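Local coordinates for low temperature requirement C protein (Listeria monocytogenes, PDB 1Y9I) that binds a calcium and a magnesium ion and is probably a phosphatidylglycerophosphatase, a lipid phosphatase acting on phosphatidylglycerophosphate, at residues A29-F34 and G126-L131; T115-I120 and L143-G148. One frame throughout, in Å; residues are numbered along the deposited sequence.

Interaction 1 (A29-F34 and G126-L131)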
loop_
_atom_site.group_PDB
_atom_site.type_symbol
_atom_site.label_atom_id
_atom_site.label_comp_id
_atom_site.label_asym_id
_atom_site.label_seq_id
_atom_site.Cartn_x
_atom_site.Cartn_y
_atom_site.Cartn_z
ATOM N N ALA A 29 -4.176 -24.425 -0.022
ATOM C CA ALA A 29 -3.994 -24.849 -1.411
ATOM C C ALA A 29 -5.334 -24.933 -2.136
ATOM O O ALA A 29 -5.431 -24.588 -3.316
ATOM C CB ALA A 29 -3.286 -26.204 -1.459
ATOM N N GLU A 30 -6.362 -25.400 -1.428
ATOM C CA GLU A 30 -7.703 -25.512 -1.995
ATOM C C GLU A 30 -8.230 -24.137 -2.406
ATOM O O GLU A 30 -8.988 -24.013 -3.372
ATOM C CB GLU A 30 -8.655 -26.148 -0.976
ATOM C CG GLU A 30 -8.479 -27.649 -0.817
ATOM C CD GLU A 30 -9.127 -28.435 -1.943
ATOM O OE1 GLU A 30 -8.767 -28.213 -3.117
ATOM O OE2 GLU A 30 -10.002 -29.278 -1.652
ATOM N N LEU A 31 -7.824 -23.112 -1.661
ATOM C CA LEU A 31 -8.234 -21.738 -1.943
ATOM C C LEU A 31 -7.551 -21.261 -3.216
ATOM O O LEU A 31 -8.150 -20.566 -4.034
ATOM C CB LEU A 31 -7.846 -20.808 -0.779
ATOM C CG LEU A 31 -8.517 -21.018 0.586
ATOM C CD1 LEU A 31 -8.006 -19.962 1.590
ATOM C CD2 LEU A 31 -10.021 -20.907 0.436
ATOM N N VAL A 32 -6.282 -21.616 -3.368
ATOM C CA VAL A 32 -5.539 -21.226 -4.558
ATOM C C VAL A 32 -6.205 -21.893 -5.761
ATOM O O VAL A 32 -6.348 -21.289 -6.821
ATOM C CB VAL A 32 -4.070 -21.680 -4.470
ATOM C CG1 VAL A 32 -3.348 -21.362 -5.776
ATOM C CG2 VAL A 32 -3.380 -20.988 -3.295
ATOM N N LEU A 33 -6.616 -23.145 -5.589
ATOM C CA LEU A 33 -7.276 -23.884 -6.664
ATOM C C LEU A 33 -8.572 -23.154 -7.028
ATOM O O LEU A 33 -8.883 -22.957 -8.204
ATOM C CB LEU A 33 -7.584 -25.315 -6.205
ATOM C CG LEU A 33 -8.199 -26.266 -7.238
ATOM C CD1 LEU A 33 -7.225 -26.476 -8.387
ATOM C CD2 LEU A 33 -8.529 -27.595 -6.573
ATOM N N PHE A 34 -9.312 -22.741 -6.002
ATOM C CA PHE A 34 -10.575 -22.023 -6.175
ATOM C C PHE A 34 -10.373 -20.726 -6.967
ATOM O O PHE A 34 -11.207 -20.343 -7.789
ATOM C CB PHE A 34 -11.158 -21.690 -4.799
ATOM C CG PHE A 34 -12.431 -20.898 -4.853
ATOM C CD1 PHE A 34 -13.648 -21.525 -5.111
ATOM C CD2 PHE A 34 -12.415 -19.526 -4.645
ATOM C CE1 PHE A 34 -14.831 -20.792 -5.164
ATOM C CE2 PHE A 34 -13.591 -18.783 -4.697
ATOM C CZ PHE A 34 -14.802 -19.419 -4.955
ATOM N N GLY A 126 -14.326 -22.831 1.512
ATOM C CA GLY A 126 -13.548 -23.762 2.312
ATOM C C GLY A 126 -13.211 -23.365 3.739
ATOM O O GLY A 126 -14.085 -22.967 4.510
ATOM N N ILE A 127 -11.930 -23.480 4.082
ATOM C CA ILE A 127 -11.442 -23.169 5.424
ATOM C C ILE A 127 -11.818 -21.770 5.909
ATOM O O ILE A 127 -11.973 -21.550 7.108
ATOM C CB ILE A 127 -9.902 -23.339 5.502
ATOM C CG1 ILE A 127 -9.420 -23.186 6.948
ATOM C CG2 ILE A 127 -9.213 -22.313 4.614
ATOM C CD1 ILE A 127 -9.901 -24.275 7.874
ATOM N N LEU A 128 -11.971 -20.822 4.991
ATOM C CA LEU A 128 -12.331 -19.468 5.397
ATOM C C LEU A 128 -13.703 -19.428 6.063
ATOM O O LEU A 128 -13.977 -18.556 6.886
ATOM C CB LEU A 128 -12.288 -18.510 4.201
ATOM C CG LEU A 128 -10.878 -18.308 3.623
ATOM C CD1 LEU A 128 -10.933 -17.346 2.447
ATOM C CD2 LEU A 128 -9.948 -17.768 4.707
ATOM N N ALA A 129 -14.564 -20.379 5.716
ATOM C CA ALA A 129 -15.891 -20.432 6.320
ATOM C C ALA A 129 -15.766 -20.872 7.780
ATOM O O ALA A 129 -16.486 -20.385 8.652
ATOM C CB ALA A 129 -16.784 -21.401 5.549
ATOM N N LYS A 130 -14.838 -21.785 8.044
ATOM C CA LYS A 130 -14.622 -22.290 9.396
ATOM C C LYS A 130 -14.007 -21.236 10.320
ATOM O O LYS A 130 -14.176 -21.290 11.538
ATOM C CB LYS A 130 -13.733 -23.536 9.353
ATOM C CG LYS A 130 -14.304 -24.666 8.507
ATOM C CD LYS A 130 -13.401 -25.899 8.508
ATOM C CE LYS A 130 -13.343 -26.566 9.875
ATOM N NZ LYS A 130 -12.425 -27.743 9.886
ATOM N N LEU A 131 -13.293 -20.280 9.738
ATOM C CA LEU A 131 -12.667 -19.219 10.519
ATOM C C LEU A 131 -13.631 -18.052 10.721
ATOM O O LEU A 131 -13.331 -17.109 11.455
ATOM C CB LEU A 131 -11.411 -18.711 9.802
ATOM C CG LEU A 131 -10.233 -19.676 9.663
ATOM C CD1 LEU A 131 -9.137 -19.036 8.822
ATOM C CD2 LEU A 131 -9.708 -20.038 11.041
#

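Interaction 2 (T115-I120 and L143-G148). With MG (magnesium ion), chain F.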
loop_
_atom_site.group_PDB
_atom_site.type_symbol
_atom_site.label_atom_id
_atom_site.label_comp_id
_atom_site.label_asym_id
_atom_site.label_seq_id
_atom_site.Cartn_x
_atom_site.Cartn_y
_atom_site.Cartn_z
ATOM N N THR A 115 -6.962 -8.113 -6.187
ATOM C CA THR A 115 -8.356 -8.482 -6.377
ATOM C C THR A 115 -8.732 -9.864 -5.826
ATOM O O THR A 115 -9.821 -10.032 -5.278
ATOM C CB THR A 115 -8.771 -8.341 -7.870
ATOM O OG1 THR A 115 -7.829 -9.018 -8.706
ATOM C CG2 THR A 115 -8.809 -6.866 -8.263
ATOM N N ASN A 116 -7.839 -10.842 -5.934
ATOM C CA ASN A 116 -8.153 -12.164 -5.403
ATOM C C ASN A 116 -8.252 -12.134 -3.886
ATOM O O ASN A 116 -9.015 -12.889 -3.283
ATOM C CB ASN A 116 -7.111 -13.199 -5.839
ATOM C CG ASN A 116 -7.442 -13.814 -7.189
ATOM O OD1 ASN A 116 -8.587 -13.756 -7.636
ATOM N ND2 ASN A 116 -6.451 -14.417 -7.834
ATOM N N TYR A 117 -7.469 -11.257 -3.270
ATOM C CA TYR A 117 -7.483 -11.105 -1.819
ATOM C C TYR A 117 -8.866 -10.610 -1.377
ATOM O O TYR A 117 -9.490 -11.195 -0.484
ATOM C CB TYR A 117 -6.390 -10.112 -1.418
ATOM C CG TYR A 117 -6.391 -9.662 0.028
ATOM C CD1 TYR A 117 -6.365 -10.583 1.072
ATOM C CD2 TYR A 117 -6.326 -8.303 0.344
ATOM C CE1 TYR A 117 -6.260 -10.164 2.401
ATOM C CE2 TYR A 117 -6.224 -7.870 1.662
ATOM C CZ TYR A 117 -6.187 -8.805 2.686
ATOM O OH TYR A 117 -6.047 -8.373 3.984
ATOM N N GLY A 118 -9.350 -9.550 -2.019
ATOM C CA GLY A 118 -10.652 -9.015 -1.668
ATOM C C GLY A 118 -11.781 -9.977 -1.979
ATOM O O GLY A 118 -12.667 -10.197 -1.158
ATOM N N TYR A 119 -11.741 -10.560 -3.174
ATOM C CA TYR A 119 -12.766 -11.492 -3.620
ATOM C C TYR A 119 -12.925 -12.699 -2.704
ATOM O O TYR A 119 -14.040 -13.055 -2.318
ATOM C CB TYR A 119 -12.440 -11.968 -5.040
ATOM C CG TYR A 119 -13.359 -13.053 -5.565
ATOM C CD1 TYR A 119 -14.713 -12.803 -5.785
ATOM C CD2 TYR A 119 -12.869 -14.327 -5.850
ATOM C CE1 TYR A 119 -15.557 -13.793 -6.279
ATOM C CE2 TYR A 119 -13.704 -15.327 -6.345
ATOM C CZ TYR A 119 -15.044 -15.051 -6.557
ATOM O OH TYR A 119 -15.873 -16.027 -7.052
ATOM N N ILE A 120 -11.812 -13.329 -2.342
ATOM C CA ILE A 120 -11.886 -14.512 -1.502
ATOM C C ILE A 120 -12.360 -14.171 -0.095
ATOM O O ILE A 120 -13.011 -14.984 0.563
ATOM C CB ILE A 120 -10.529 -15.262 -1.466
ATOM C CG1 ILE A 120 -10.777 -16.731 -1.098
ATOM C CG2 ILE A 120 -9.575 -14.600 -0.471
ATOM C CD1 ILE A 120 -9.617 -17.656 -1.403
ATOM N N LEU A 143 -6.382 -13.923 11.508
ATOM C CA LEU A 143 -6.123 -15.140 10.757
ATOM C C LEU A 143 -6.932 -15.291 9.470
ATOM O O LEU A 143 -6.414 -15.833 8.483
ATOM C CB LEU A 143 -6.332 -16.370 11.645
ATOM C CG LEU A 143 -5.987 -17.705 10.969
ATOM C CD1 LEU A 143 -4.563 -17.664 10.433
ATOM C CD2 LEU A 143 -6.145 -18.843 11.967
ATOM N N ASP A 144 -8.187 -14.840 9.455
ATOM C CA ASP A 144 -8.956 -14.979 8.219
ATOM C C ASP A 144 -8.301 -14.207 7.072
ATOM O O ASP A 144 -8.205 -14.724 5.953
ATOM C CB ASP A 144 -10.431 -14.561 8.389
ATOM C CG ASP A 144 -10.610 -13.220 9.071
ATOM O OD1 ASP A 144 -9.681 -12.387 9.053
ATOM O OD2 ASP A 144 -11.712 -12.995 9.619
ATOM N N ASP A 145 -7.833 -12.989 7.350
ATOM C CA ASP A 145 -7.162 -12.169 6.337
ATOM C C ASP A 145 -5.841 -12.814 5.937
ATOM O O ASP A 145 -5.469 -12.825 4.761
ATOM C CB ASP A 145 -6.851 -10.772 6.879
ATOM C CG ASP A 145 -8.080 -10.028 7.315
ATOM O OD1 ASP A 145 -8.838 -9.564 6.442
ATOM O OD2 ASP A 145 -8.285 -9.909 8.541
ATOM N N ILE A 146 -5.122 -13.336 6.927
ATOM C CA ILE A 146 -3.836 -13.973 6.677
ATOM C C ILE A 146 -3.967 -15.151 5.704
ATOM O O ILE A 146 -3.200 -15.271 4.749
ATOM C CB ILE A 146 -3.200 -14.462 8.006
ATOM C CG1 ILE A 146 -2.684 -13.256 8.804
ATOM C CG2 ILE A 146 -2.089 -15.457 7.726
ATOM C CD1 ILE A 146 -2.215 -13.592 10.224
ATOM N N VAL A 147 -4.948 -16.010 5.951
ATOM C CA VAL A 147 -5.172 -17.174 5.106
ATOM C C VAL A 147 -5.586 -16.748 3.702
ATOM O O VAL A 147 -5.069 -17.263 2.712
ATOM C CB VAL A 147 -6.237 -18.094 5.737
ATOM C CG1 VAL A 147 -6.577 -19.253 4.800
ATOM C CG2 VAL A 147 -5.714 -18.620 7.059
ATOM N N GLY A 148 -6.511 -15.799 3.613
ATOM C CA GLY A 148 -6.936 -15.324 2.308
ATOM C C GLY A 148 -5.771 -14.703 1.551
ATOM O O GLY A 148 -5.636 -14.887 0.337
HETATM MG MG MG F . -10.102 -10.013 9.678
HETATM O O HOH W 1 -11.869 -10.582 10.356
HETATM O O HOH W 2 -10.894 -9.631 7.795
#

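Interaction 1 (A29-F34 and G126-L131)
Leu31 reaches out from helix 25-36 and sets its isobutyl end against Ile127 and Leu128, the first two residues of the short helix 127-130. Its CB leaves the backbone in the direction of the partner segment and lies against Ile120 of helix 114-123. CG is anti to the carbonyl carbon (chi1 -65°), which carries both methyls forward into the contact, and it is these methyls that meet Ile127 and Leu128. CD1 does most of it: it sits 3.9 Å from Leu128 CG, at the branch point of that side chain, and 4.0 Å from Ile127 CG2, while also packing on Val147. CD2 has a looser partner, Leu128 CD1 at 4.2 Å. The branched end of Leu31 therefore straddles Leu128 CD1, which also lies 4.0 Å from Leu31 CD1.

The two partners are met differently. Leu31 and Ile127 run at about a right angle, and Ile127 offers its CG2 methyl while CG1, anti to the backbone N (chi1 -173°), takes the longer arm away from the contact. Leu128 lies at a slant to Leu31 and brings its branch carbon and one methyl. Of the two backbones, Leu31 CA and Gly126 CA are the nearest pair, 7.1 Å apart.

All three touching side chains are buried, and the attraction between them is purely apolar. Val147 and Ile120 press on both Leu31 and Leu128, and Pro125 packs on Leu31. The result is the aliphatic interior of an all-helical bundle, with helix 25-36 joined to the short helix 127-130 that follows helix 114-123.

Interaction 2 (T115-I120 and L143-G148)
Asp145 serves two partners at once: its backbone O and CB lie against the ring edge and hydroxyl of Tyr117, while its carboxylate binds the magnesium ion. Tyr117 CE1 comes to 3.6 Å from the backbone O of Asp145, which lies near the ring plane, and CD1 of the same edge faces Gly148 C. Farther out, Tyr117 OH stands 3.8 Å from Asp145 CB, with the ring and carboxylate planes turned 61° apart. That hydroxyl hydrogen-bonds to Glu99 O on helix 97-106. The ring reaches this place because CG is anti to the backbone N, chi1 171°, and the long side chain then runs alongside helix 143-160.

Gly148 lets the backbones come close one turn along. With no side chain on this face, Gly148 CA lies 5.9 Å from Tyr117 CA, and Ile120 sets its CG2 methyl 3.9 Å from Gly148 CA. Away from that point the spacing is ordinary for a helical bundle: the local axes pass 9.8 Å apart, with 133° between their N-to-C directions.

Beyond the tyrosine, Asp144 and Asp145 each give one oxygen to the magnesium ion, Asp145 OD2 at 2.1 Å and Asp144 OD1 at a longer 2.5 Å. Two waters, Asp98 and Thr141 O complete its shell. Asp144 has its CG between the backbone N and the carbonyl carbon, which turns OD1 toward the backbone N-H of Asp145; the hydrogen bond it receives there is weak and bent. The other oxygen of this carboxylate, Asp144 OD2, accepts a hydrogen bond from water 1, itself a ligand of the magnesium ion.

Overall arrangement
Interaction 1 and interaction 2 have their centres about 10 Å apart and touch directly, sharing one continuous apolar core. Along the chain the segments alternate, 29-34, 115-120, 126-131, 143-148, so the two contacts interlock. Helices 114-123, 127-130 and 143-160 follow one another, and helix 25-36, from much earlier in the chain, packs against all three. Interaction 2 lies deeper in the chain and carries magnesium ligands, whereas the side chain of Leu128 in interaction 1 is about 9 Å from that ion. The bundle thus continues from the metal site into a core of aliphatic side chains.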